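Local coordinates for immunoreactive 84kD antigen PG93 (Porphyromonas gingivalis, PDB 5M11), which probably acts as an essential surface component of the type IX secretion system, with several zinc and calcium ions bound to it, at residues Phe316-Leu326 / Ser638-Tyr649; Ala373-Gly381 / Val424-Leu435. All blocks are in the same frame, centred on the assembly; numbering follows the deposited sequence.

Interaction 1 (Phe316-Leu326 / Ser638-Tyr649). With ZN (zinc ion), chain J; ZN (zinc ion), chain F; GOL (glycerol), chain R.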
loop_
_atom_site.group_PDB
_atom_site.type_symbol
_atom_site.label_atom_id
_atom_site.label_comp_id
_atom_site.label_asym_id
_atom_site.label_seq_id
_atom_site.Cartn_x
_atom_site.Cartn_y
_atom_site.Cartn_z
ATOM N N PHE A 316 -0.640 -5.960 2.930
ATOM C CA PHE A 316 -0.004 -7.155 2.382
ATOM C C PHE A 316 1.180 -7.529 3.272
ATOM O O PHE A 316 2.350 -7.356 2.905
ATOM C CB PHE A 316 0.371 -6.946 0.892
ATOM C CG PHE A 316 -0.868 -6.693 0.054
ATOM C CD1 PHE A 316 -1.467 -7.727 -0.658
ATOM C CD2 PHE A 316 -1.492 -5.440 0.055
ATOM C CE1 PHE A 316 -2.659 -7.514 -1.356
ATOM C CE2 PHE A 316 -2.697 -5.240 -0.613
ATOM C CZ PHE A 316 -3.266 -6.272 -1.325
ATOM N N TYR A 317 0.838 -8.005 4.490
ATOM C CA TYR A 317 1.767 -8.472 5.507
ATOM C C TYR A 317 2.490 -9.691 4.947
ATOM O O TYR A 317 3.720 -9.776 5.010
ATOM C CB TYR A 317 1.010 -8.802 6.818
ATOM C CG TYR A 317 1.919 -9.351 7.894
ATOM C CD1 TYR A 317 2.622 -8.500 8.742
ATOM C CD2 TYR A 317 2.145 -10.724 8.011
ATOM C CE1 TYR A 317 3.519 -8.996 9.686
ATOM C CE2 TYR A 317 3.060 -11.230 8.931
ATOM C CZ TYR A 317 3.735 -10.362 9.779
ATOM O OH TYR A 317 4.619 -10.852 10.717
ATOM N N GLU A 318 1.713 -10.637 4.410
ATOM C CA GLU A 318 2.236 -11.848 3.806
ATOM C C GLU A 318 1.449 -12.110 2.523
ATOM O O GLU A 318 0.250 -11.845 2.472
ATOM C CB GLU A 318 2.215 -13.044 4.794
ATOM C CG GLU A 318 2.708 -14.392 4.242
ATOM C CD GLU A 318 4.188 -14.761 4.142
ATOM O OE1 GLU A 318 5.063 -13.910 4.427
ATOM O OE2 GLU A 318 4.466 -15.917 3.741
ATOM N N MET A 319 2.166 -12.535 1.469
ATOM C CA MET A 319 1.653 -12.879 0.150
ATOM C C MET A 319 2.311 -14.141 -0.371
ATOM O O MET A 319 3.491 -14.362 -0.113
ATOM C CB MET A 319 1.922 -11.777 -0.882
ATOM C CG MET A 319 1.291 -10.449 -0.649
ATOM S SD MET A 319 1.433 -9.580 -2.235
ATOM C CE MET A 319 3.160 -9.236 -2.322
ATOM N N ARG A 320 1.592 -14.910 -1.190
ATOM C CA ARG A 320 2.078 -16.123 -1.848
ATOM C C ARG A 320 1.497 -16.145 -3.261
ATOM O O ARG A 320 0.388 -15.654 -3.448
ATOM C CB ARG A 320 1.647 -17.404 -1.059
ATOM C CG ARG A 320 2.277 -17.646 0.336
ATOM C CD ARG A 320 3.757 -18.053 0.323
ATOM N NE ARG A 320 4.027 -19.171 -0.594
ATOM C CZ ARG A 320 5.234 -19.567 -1.004
ATOM N NH1 ARG A 320 6.331 -18.944 -0.577
ATOM N NH2 ARG A 320 5.355 -20.593 -1.836
ATOM N N PHE A 321 2.207 -16.707 -4.252
ATOM C CA PHE A 321 1.629 -16.836 -5.596
ATOM C C PHE A 321 1.580 -18.307 -5.989
ATOM O O PHE A 321 2.629 -18.929 -6.139
ATOM C CB PHE A 321 2.367 -16.014 -6.653
ATOM C CG PHE A 321 1.485 -15.736 -7.847
ATOM C CD1 PHE A 321 0.654 -14.625 -7.872
ATOM C CD2 PHE A 321 1.450 -16.609 -8.925
ATOM C CE1 PHE A 321 -0.186 -14.386 -8.962
ATOM C CE2 PHE A 321 0.588 -16.383 -10.001
ATOM C CZ PHE A 321 -0.217 -15.271 -10.015
ATOM N N SER A 322 0.366 -18.876 -6.105
ATOM C CA SER A 322 0.167 -20.285 -6.471
ATOM C C SER A 322 -1.031 -20.457 -7.409
ATOM O O SER A 322 -1.970 -19.680 -7.336
ATOM C CB SER A 322 -0.042 -21.160 -5.231
ATOM O OG SER A 322 0.597 -20.687 -4.057
ATOM N N HIS A 323 -1.006 -21.495 -8.255
ATOM C CA HIS A 323 -2.074 -21.879 -9.181
ATOM C C HIS A 323 -2.694 -20.685 -9.941
ATOM O O HIS A 323 -3.925 -20.626 -10.074
ATOM C CB HIS A 323 -3.186 -22.666 -8.449
ATOM C CG HIS A 323 -2.718 -23.849 -7.646
ATOM N ND1 HIS A 323 -1.993 -24.878 -8.223
ATOM C CD2 HIS A 323 -2.919 -24.138 -6.340
ATOM C CE1 HIS A 323 -1.767 -25.748 -7.250
ATOM N NE2 HIS A 323 -2.306 -25.344 -6.100
ATOM N N GLY A 324 -1.825 -19.778 -10.431
ATOM C CA GLY A 324 -2.179 -18.550 -11.153
ATOM C C GLY A 324 -3.007 -17.553 -10.352
ATOM O O GLY A 324 -3.758 -16.759 -10.932
ATOM N N ARG A 325 -2.884 -17.597 -9.009
ATOM C CA ARG A 325 -3.603 -16.769 -8.052
ATOM C C ARG A 325 -2.663 -16.203 -7.017
ATOM O O ARG A 325 -1.666 -16.843 -6.653
ATOM C CB ARG A 325 -4.676 -17.599 -7.318
ATOM C CG ARG A 325 -6.019 -17.635 -7.990
ATOM C CD ARG A 325 -6.893 -18.747 -7.447
ATOM N NE ARG A 325 -8.150 -18.837 -8.193
ATOM C CZ ARG A 325 -8.360 -19.648 -9.227
ATOM N NH1 ARG A 325 -7.406 -20.478 -9.634
ATOM N NH2 ARG A 325 -9.526 -19.640 -9.858
ATOM N N LEU A 326 -3.006 -15.009 -6.506
ATOM C CA LEU A 326 -2.274 -14.358 -5.427
ATOM C C LEU A 326 -3.057 -14.611 -4.150
ATOM O O LEU A 326 -4.278 -14.536 -4.167
ATOM C CB LEU A 326 -2.093 -12.850 -5.709
ATOM C CG LEU A 326 -1.359 -11.994 -4.660
ATOM C CD1 LEU A 326 0.136 -12.065 -4.830
ATOM C CD2 LEU A 326 -1.794 -10.549 -4.749
ATOM N N SER A 638 6.137 -7.388 1.582
ATOM C CA SER A 638 6.080 -8.675 0.894
ATOM C C SER A 638 6.315 -8.575 -0.630
ATOM O O SER A 638 6.227 -7.498 -1.222
ATOM C CB SER A 638 4.731 -9.338 1.153
ATOM O OG SER A 638 3.652 -8.485 0.811
ATOM N N LEU A 639 6.614 -9.737 -1.239
ATOM C CA LEU A 639 6.820 -10.006 -2.665
ATOM C C LEU A 639 6.114 -11.345 -3.077
ATOM O O LEU A 639 5.840 -12.204 -2.220
ATOM C CB LEU A 639 8.329 -10.076 -3.006
ATOM C CG LEU A 639 9.173 -8.793 -2.973
ATOM C CD1 LEU A 639 10.601 -9.084 -3.347
ATOM C CD2 LEU A 639 8.601 -7.683 -3.874
ATOM N N ALA A 640 5.799 -11.496 -4.384
ATOM C CA ALA A 640 5.182 -12.677 -5.017
ATOM C C ALA A 640 5.343 -12.512 -6.480
ATOM O O ALA A 640 5.198 -11.400 -6.973
ATOM C CB ALA A 640 3.710 -12.811 -4.651
ATOM N N LEU A 641 5.671 -13.576 -7.189
ATOM C CA LEU A 641 5.938 -13.483 -8.613
ATOM C C LEU A 641 5.112 -14.478 -9.424
ATOM O O LEU A 641 5.087 -15.674 -9.115
ATOM C CB LEU A 641 7.444 -13.732 -8.808
ATOM C CG LEU A 641 8.024 -13.785 -10.207
ATOM C CD1 LEU A 641 8.111 -12.408 -10.803
ATOM C CD2 LEU A 641 9.378 -14.401 -10.169
ATOM N N ASN A 642 4.467 -13.970 -10.483
ATOM C CA ASN A 642 3.690 -14.755 -11.431
ATOM C C ASN A 642 4.660 -15.169 -12.531
ATOM O O ASN A 642 4.846 -14.442 -13.512
ATOM C CB ASN A 642 2.505 -13.927 -11.948
ATOM C CG ASN A 642 1.558 -14.624 -12.906
ATOM O OD1 ASN A 642 1.811 -15.711 -13.444
ATOM N ND2 ASN A 642 0.445 -13.967 -13.176
ATOM N N ASP A 643 5.314 -16.323 -12.342
ATOM C CA ASP A 643 6.354 -16.847 -13.242
ATOM C C ASP A 643 5.874 -17.024 -14.693
ATOM O O ASP A 643 6.707 -17.016 -15.598
ATOM C CB ASP A 643 6.930 -18.171 -12.717
ATOM C CG ASP A 643 7.428 -18.099 -11.278
ATOM O OD1 ASP A 643 8.641 -17.830 -11.078
ATOM O OD2 ASP A 643 6.603 -18.314 -10.347
ATOM N N ASP A 644 4.551 -17.107 -14.914
ATOM C CA ASP A 644 3.953 -17.312 -16.224
ATOM C C ASP A 644 3.839 -16.044 -17.076
ATOM O O ASP A 644 3.975 -16.142 -18.305
ATOM C CB ASP A 644 2.571 -17.931 -16.074
ATOM C CG ASP A 644 2.019 -18.402 -17.391
ATOM O OD1 ASP A 644 2.542 -19.417 -17.923
ATOM O OD2 ASP A 644 1.126 -17.708 -17.941
ATOM N N ASN A 645 3.519 -14.881 -16.468
ATOM C CA ASN A 645 3.390 -13.652 -17.259
ATOM C C ASN A 645 4.396 -12.583 -16.804
ATOM O O ASN A 645 4.341 -11.438 -17.264
ATOM C CB ASN A 645 1.955 -13.117 -17.229
ATOM C CG ASN A 645 1.482 -12.501 -15.930
ATOM O OD1 ASN A 645 2.206 -12.420 -14.914
ATOM N ND2 ASN A 645 0.238 -12.039 -15.953
ATOM N N GLY A 646 5.288 -12.975 -15.898
ATOM C CA GLY A 646 6.361 -12.129 -15.402
ATOM C C GLY A 646 5.940 -11.010 -14.485
ATOM O O GLY A 646 6.754 -10.134 -14.206
ATOM N N LEU A 647 4.700 -11.014 -13.986
ATOM C CA LEU A 647 4.288 -9.932 -13.094
ATOM C C LEU A 647 4.715 -10.181 -11.658
ATOM O O LEU A 647 4.264 -11.154 -11.036
ATOM C CB LEU A 647 2.768 -9.665 -13.148
ATOM C CG LEU A 647 2.281 -8.833 -14.322
ATOM C CD1 LEU A 647 0.809 -8.954 -14.475
ATOM C CD2 LEU A 647 2.682 -7.387 -14.178
ATOM N N LEU A 648 5.564 -9.279 -11.127
ATOM C CA LEU A 648 5.988 -9.306 -9.727
ATOM C C LEU A 648 5.023 -8.441 -8.919
ATOM O O LEU A 648 4.858 -7.250 -9.231
ATOM C CB LEU A 648 7.452 -8.819 -9.541
ATOM C CG LEU A 648 8.000 -8.756 -8.081
ATOM C CD1 LEU A 648 8.268 -10.151 -7.502
ATOM C CD2 LEU A 648 9.285 -7.977 -8.030
ATOM N N TYR A 649 4.370 -9.045 -7.900
ATOM C CA TYR A 649 3.456 -8.356 -6.976
ATOM C C TYR A 649 4.296 -7.764 -5.835
ATOM O O TYR A 649 5.152 -8.456 -5.274
ATOM C CB TYR A 649 2.353 -9.307 -6.473
ATOM C CG TYR A 649 1.368 -9.682 -7.553
ATOM C CD1 TYR A 649 0.191 -8.966 -7.726
ATOM C CD2 TYR A 649 1.643 -10.710 -8.447
ATOM C CE1 TYR A 649 -0.696 -9.271 -8.760
ATOM C CE2 TYR A 649 0.777 -11.011 -9.495
ATOM C CZ TYR A 649 -0.402 -10.301 -9.640
ATOM O OH TYR A 649 -1.286 -10.641 -10.644
HETATM ZN ZN ZN J . -2.836 -25.360 -10.014
HETATM ZN ZN ZN F . 6.238 -14.359 2.450
HETATM C C1 GOL R . 8.051 -15.508 0.253
HETATM O O1 GOL R . 7.822 -15.432 1.650
HETATM C C2 GOL R . 6.770 -15.232 -0.494
HETATM O O2 GOL R . 6.334 -13.907 -0.191
HETATM C C3 GOL R . 6.935 -15.398 -1.988
HETATM O O3 GOL R . 5.792 -16.014 -2.577
HETATM O O HOH W 1 7.731 -13.376 3.954
#
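Ser-638 makes the sole hydrogen bond between the two segments, giving its OG proton to Phe-316 O at 2.7 Å. The donor stands above the carbonyl plane, 44° out of it. A small hydroxyl suits this spot, because the Met-319 thioether chain packs beside it. That chain bends at its last torsion (chi3 -71°), which swings CE in toward the 638-649 segment, where it lies 4.2 Å from Tyr-649 CB. Leu-639 sends its side chain off to Val-594 of the preceding blade, and its carbonyl O lies 2.7 Å from O2 of a glycerol, probably from the crystallisation liquor. Another oxygen of that glycerol, O1, joins Glu-318 OE1 and a water on a zinc ion. Ala-640 is short enough to let both neighbours close in: its CB meets Phe-321 CB at 4.0 Å and Leu-326 CD1 at 3.7 Å. At Asn-642 the amide side chain lies over one face of the Phe-321 ring. CB makes a CH-pi contact 3.9 Å from the ring centroid, and the amide plane is tilted only 24° from the ring. Arg-325 O covers the opposite face. Tyr-649, paired to Ala-640 through backbone bonds, reaches Phe-321 from the next strand; the two rings are nearly parallel but slid apart, their centroids 5.5 Å from each other. Leu-326 CD1 packs obliquely against the same tyrosine ring, filling the angle between Ala-640 and Tyr-649. The chemistry thus divides along the strands: an apolar and aromatic cluster with one polar clasp at its start, and beside it a carboxylate-zinc site. Side chains, not backbone bonds, therefore join these two parallel strands, as expected where separate propeller blades meet.

Interaction 2 (Ala373-Gly381 / Val424-Leu435)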
loop_
_atom_site.group_PDB
_atom_site.type_symbol
_atom_site.label_atom_id
_atom_site.label_comp_id
_atom_site.label_asym_id
_atom_site.label_seq_id
_atom_site.Cartn_x
_atom_site.Cartn_y
_atom_site.Cartn_z
ATOM N N ALA A 373 -4.931 -12.324 10.713
ATOM C CA ALA A 373 -4.591 -13.406 9.791
ATOM C C ALA A 373 -3.188 -13.082 9.270
ATOM O O ALA A 373 -3.001 -12.032 8.657
ATOM C CB ALA A 373 -5.615 -13.478 8.668
ATOM N N ILE A 374 -2.185 -13.900 9.609
ATOM C CA ILE A 374 -0.798 -13.546 9.288
ATOM C C ILE A 374 -0.037 -14.520 8.339
ATOM O O ILE A 374 1.083 -14.172 7.925
ATOM C CB ILE A 374 0.010 -13.359 10.596
ATOM C CG1 ILE A 374 -0.233 -14.513 11.576
ATOM C CG2 ILE A 374 -0.291 -12.010 11.231
ATOM C CD1 ILE A 374 0.896 -14.853 12.284
ATOM N N ASP A 375 -0.591 -15.711 8.017
ATOM C CA ASP A 375 0.083 -16.628 7.091
ATOM C C ASP A 375 -0.919 -17.481 6.296
ATOM O O ASP A 375 -1.998 -17.830 6.779
ATOM C CB ASP A 375 1.128 -17.532 7.794
ATOM C CG ASP A 375 2.397 -17.860 6.988
ATOM O OD1 ASP A 375 2.371 -17.737 5.733
ATOM O OD2 ASP A 375 3.399 -18.274 7.604
ATOM N N ILE A 376 -0.542 -17.772 5.047
ATOM C CA ILE A 376 -1.294 -18.584 4.102
ATOM C C ILE A 376 -0.467 -19.810 3.741
ATOM O O ILE A 376 0.776 -19.759 3.745
ATOM C CB ILE A 376 -1.678 -17.786 2.817
ATOM C CG1 ILE A 376 -2.034 -16.287 3.106
ATOM C CG2 ILE A 376 -2.796 -18.495 2.018
ATOM C CD1 ILE A 376 -3.422 -15.990 3.766
ATOM N N ALA A 377 -1.166 -20.921 3.447
ATOM C CA ALA A 377 -0.597 -22.171 2.959
ATOM C C ALA A 377 -1.580 -22.745 1.974
ATOM O O ALA A 377 -2.706 -23.037 2.350
ATOM C CB ALA A 377 -0.305 -23.138 4.099
ATOM N N VAL A 378 -1.195 -22.810 0.698
ATOM C CA VAL A 378 -2.046 -23.308 -0.388
ATOM C C VAL A 378 -1.686 -24.761 -0.685
ATOM O O VAL A 378 -0.501 -25.096 -0.761
ATOM C CB VAL A 378 -1.897 -22.436 -1.665
ATOM C CG1 VAL A 378 -2.938 -22.811 -2.707
ATOM C CG2 VAL A 378 -1.975 -20.958 -1.335
ATOM N N SER A 379 -2.682 -25.614 -0.904
ATOM C CA SER A 379 -2.371 -26.992 -1.245
ATOM C C SER A 379 -1.870 -27.084 -2.693
ATOM O O SER A 379 -2.035 -26.146 -3.475
ATOM C CB SER A 379 -3.585 -27.888 -1.041
ATOM O OG SER A 379 -4.589 -27.573 -1.988
ATOM N N ASN A 380 -1.199 -28.205 -3.014
ATOM C CA ASN A 380 -0.714 -28.573 -4.346
ATOM C C ASN A 380 -1.889 -29.229 -5.056
ATOM O O ASN A 380 -2.545 -30.097 -4.470
ATOM C CB ASN A 380 0.502 -29.532 -4.252
ATOM C CG ASN A 380 1.089 -29.763 -2.859
ATOM O OD1 ASN A 380 1.701 -28.869 -2.265
ATOM N ND2 ASN A 380 0.955 -30.986 -2.329
ATOM N N GLY A 381 -2.220 -28.762 -6.246
ATOM C CA GLY A 381 -3.340 -29.325 -6.995
ATOM C C GLY A 381 -4.721 -28.752 -6.719
ATOM O O GLY A 381 -5.555 -28.732 -7.631
ATOM N N VAL A 424 -0.881 -19.067 15.384
ATOM C CA VAL A 424 -0.355 -19.911 14.300
ATOM C C VAL A 424 0.382 -19.090 13.207
ATOM O O VAL A 424 -0.258 -18.327 12.472
ATOM C CB VAL A 424 -1.519 -20.749 13.650
ATOM C CG1 VAL A 424 -0.992 -21.766 12.634
ATOM C CG2 VAL A 424 -2.385 -21.443 14.698
ATOM N N LYS A 425 1.703 -19.318 13.060
ATOM C CA LYS A 425 2.539 -18.707 12.014
ATOM C C LYS A 425 3.455 -19.791 11.391
ATOM O O LYS A 425 3.493 -20.892 11.925
ATOM C CB LYS A 425 3.358 -17.505 12.541
ATOM C CG LYS A 425 3.865 -16.649 11.393
ATOM C CD LYS A 425 4.673 -15.424 11.732
ATOM C CE LYS A 425 4.921 -14.742 10.396
ATOM N NZ LYS A 425 5.651 -13.459 10.512
ATOM N N ALA A 426 4.174 -19.491 10.267
ATOM C CA ALA A 426 5.098 -20.383 9.531
ATOM C C ALA A 426 4.420 -21.701 9.046
ATOM O O ALA A 426 4.941 -22.798 9.299
ATOM C CB ALA A 426 6.331 -20.692 10.375
ATOM N N ILE A 427 3.282 -21.583 8.304
ATOM C CA ILE A 427 2.526 -22.743 7.780
ATOM C C ILE A 427 2.865 -23.034 6.312
ATOM O O ILE A 427 2.817 -22.127 5.470
ATOM C CB ILE A 427 0.980 -22.645 7.964
ATOM C CG1 ILE A 427 0.400 -21.291 7.456
ATOM C CG2 ILE A 427 0.607 -22.932 9.409
ATOM C CD1 ILE A 427 -1.146 -21.255 7.206
ATOM N N ALA A 428 3.153 -24.319 6.002
ATOM C CA ALA A 428 3.449 -24.763 4.639
ATOM C C ALA A 428 2.962 -26.199 4.417
ATOM O O ALA A 428 2.619 -26.888 5.379
ATOM C CB ALA A 428 4.943 -24.655 4.368
ATOM N N PHE A 429 2.904 -26.633 3.142
ATOM C CA PHE A 429 2.513 -27.995 2.732
ATOM C C PHE A 429 3.731 -28.784 2.230
ATOM O O PHE A 429 4.616 -28.207 1.579
ATOM C CB PHE A 429 1.441 -27.963 1.615
ATOM C CG PHE A 429 0.003 -27.809 2.046
ATOM C CD1 PHE A 429 -0.755 -28.914 2.406
ATOM C CD2 PHE A 429 -0.614 -26.562 2.038
ATOM C CE1 PHE A 429 -2.099 -28.772 2.774
ATOM C CE2 PHE A 429 -1.964 -26.419 2.407
ATOM C CZ PHE A 429 -2.695 -27.522 2.771
ATOM N N ASP A 430 3.761 -30.103 2.472
ATOM C CA ASP A 430 4.876 -30.905 1.956
ATOM C C ASP A 430 4.512 -31.494 0.581
ATOM O O ASP A 430 3.378 -31.331 0.113
ATOM C CB ASP A 430 5.344 -31.985 2.955
ATOM C CG ASP A 430 4.335 -33.035 3.360
ATOM O OD1 ASP A 430 3.368 -33.256 2.602
ATOM O OD2 ASP A 430 4.560 -33.705 4.391
ATOM N N ASN A 431 5.485 -32.160 -0.073
ATOM C CA ASN A 431 5.288 -32.778 -1.392
ATOM C C ASN A 431 4.243 -33.918 -1.310
ATOM O O ASN A 431 3.680 -34.298 -2.343
ATOM C CB ASN A 431 6.621 -33.305 -1.937
ATOM C CG ASN A 431 7.105 -34.563 -1.244
ATOM O OD1 ASN A 431 7.259 -34.615 -0.013
ATOM N ND2 ASN A 431 7.306 -35.618 -2.020
ATOM N N LYS A 432 3.998 -34.457 -0.081
ATOM C CA LYS A 432 3.046 -35.535 0.170
ATOM C C LYS A 432 1.608 -35.017 0.490
ATOM O O LYS A 432 0.691 -35.826 0.658
ATOM C CB LYS A 432 3.568 -36.439 1.281
ATOM C CG LYS A 432 4.372 -37.607 0.727
ATOM C CD LYS A 432 5.424 -38.116 1.706
ATOM C CE LYS A 432 6.756 -37.402 1.582
ATOM N NZ LYS A 432 7.417 -37.664 0.275
ATOM N N GLY A 433 1.419 -33.695 0.514
ATOM C CA GLY A 433 0.112 -33.076 0.738
ATOM C C GLY A 433 -0.295 -32.806 2.173
ATOM O O GLY A 433 -1.466 -32.499 2.429
ATOM N N ASN A 434 0.665 -32.880 3.111
ATOM C CA ASN A 434 0.447 -32.631 4.532
ATOM C C ASN A 434 0.710 -31.181 4.888
ATOM O O ASN A 434 1.531 -30.533 4.251
ATOM C CB ASN A 434 1.347 -33.526 5.380
ATOM C CG ASN A 434 1.081 -34.987 5.207
ATOM O OD1 ASN A 434 -0.065 -35.451 5.306
ATOM N ND2 ASN A 434 2.143 -35.734 4.955
ATOM N N LEU A 435 0.055 -30.686 5.938
ATOM C CA LEU A 435 0.252 -29.327 6.379
ATOM C C LEU A 435 1.163 -29.285 7.586
ATOM O O LEU A 435 0.784 -29.720 8.668
ATOM C CB LEU A 435 -1.089 -28.643 6.693
ATOM C CG LEU A 435 -0.989 -27.208 7.247
ATOM C CD1 LEU A 435 -0.676 -26.201 6.143
ATOM C CD2 LEU A 435 -2.247 -26.825 7.978
#
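Phe-429 lies between two blades with both faces of its ring covered. Ser-379 CA makes a CH-pi contact on one face, 3.9 Å from the ring centroid and 18° off its normal, while Leu-435 CD1 sits over the opposite face. Ala-377 O approaches the ring edge near its plane. Asn-380 is turned steeply to this ring, its amide 78° from the ring plane, and its ND2 gives a weak, long bond to Asp-430 O at 3.5 Å. Asp-430 opens a type I turn that ends at Gly-433, whose positive phi suits a residue without a side chain.

Further back, Asp-375 and Ile-427 slide past each other in opposite directions, with Asp-375 CB 3.8 Å from Ile-427 CG1. Asp-375 OD2 takes a weak bond from Ile-427 N at 3.4 Å. The other oxygen of the aspartate, OD1, comes close to Glu-318 OE2, a meeting of like charges that the zinc ion held by Glu-318 probably eases. Ala-377 is small enough to let its CB lie 3.7 Å from Ile-427 CD1. Ile-374 crosses Lys-425 at about a right angle, CD1 resting on its aliphatic stem, whose amine goes on to Tyr-317. Such side-chain packing between parallel first strands is characteristic of adjacent blades in a beta-propeller.

In the fold
Both contacts lie in the same propeller, their centres about 16 Å apart, and each joins the inner edge strands of two neighbouring four-stranded blades. Along the chain the order is 316-326, 373-381, 424-435, 638-649: interaction 2 pairs two successive blades, whereas interaction 1 brings the first blade against the last, whose outer strand is the N-terminal 13-16, and so closes the ring. The blade of strand 318-322 also abuts that of 373-378, which couples the two contacts directly: His-323 NE2 probably bonds to Ser-379 O. Three consecutive blades and the closing blade are thus linked by side-chain packing and a few polar bonds, one of them to a backbone carbonyl, with zinc-binding residues set among them.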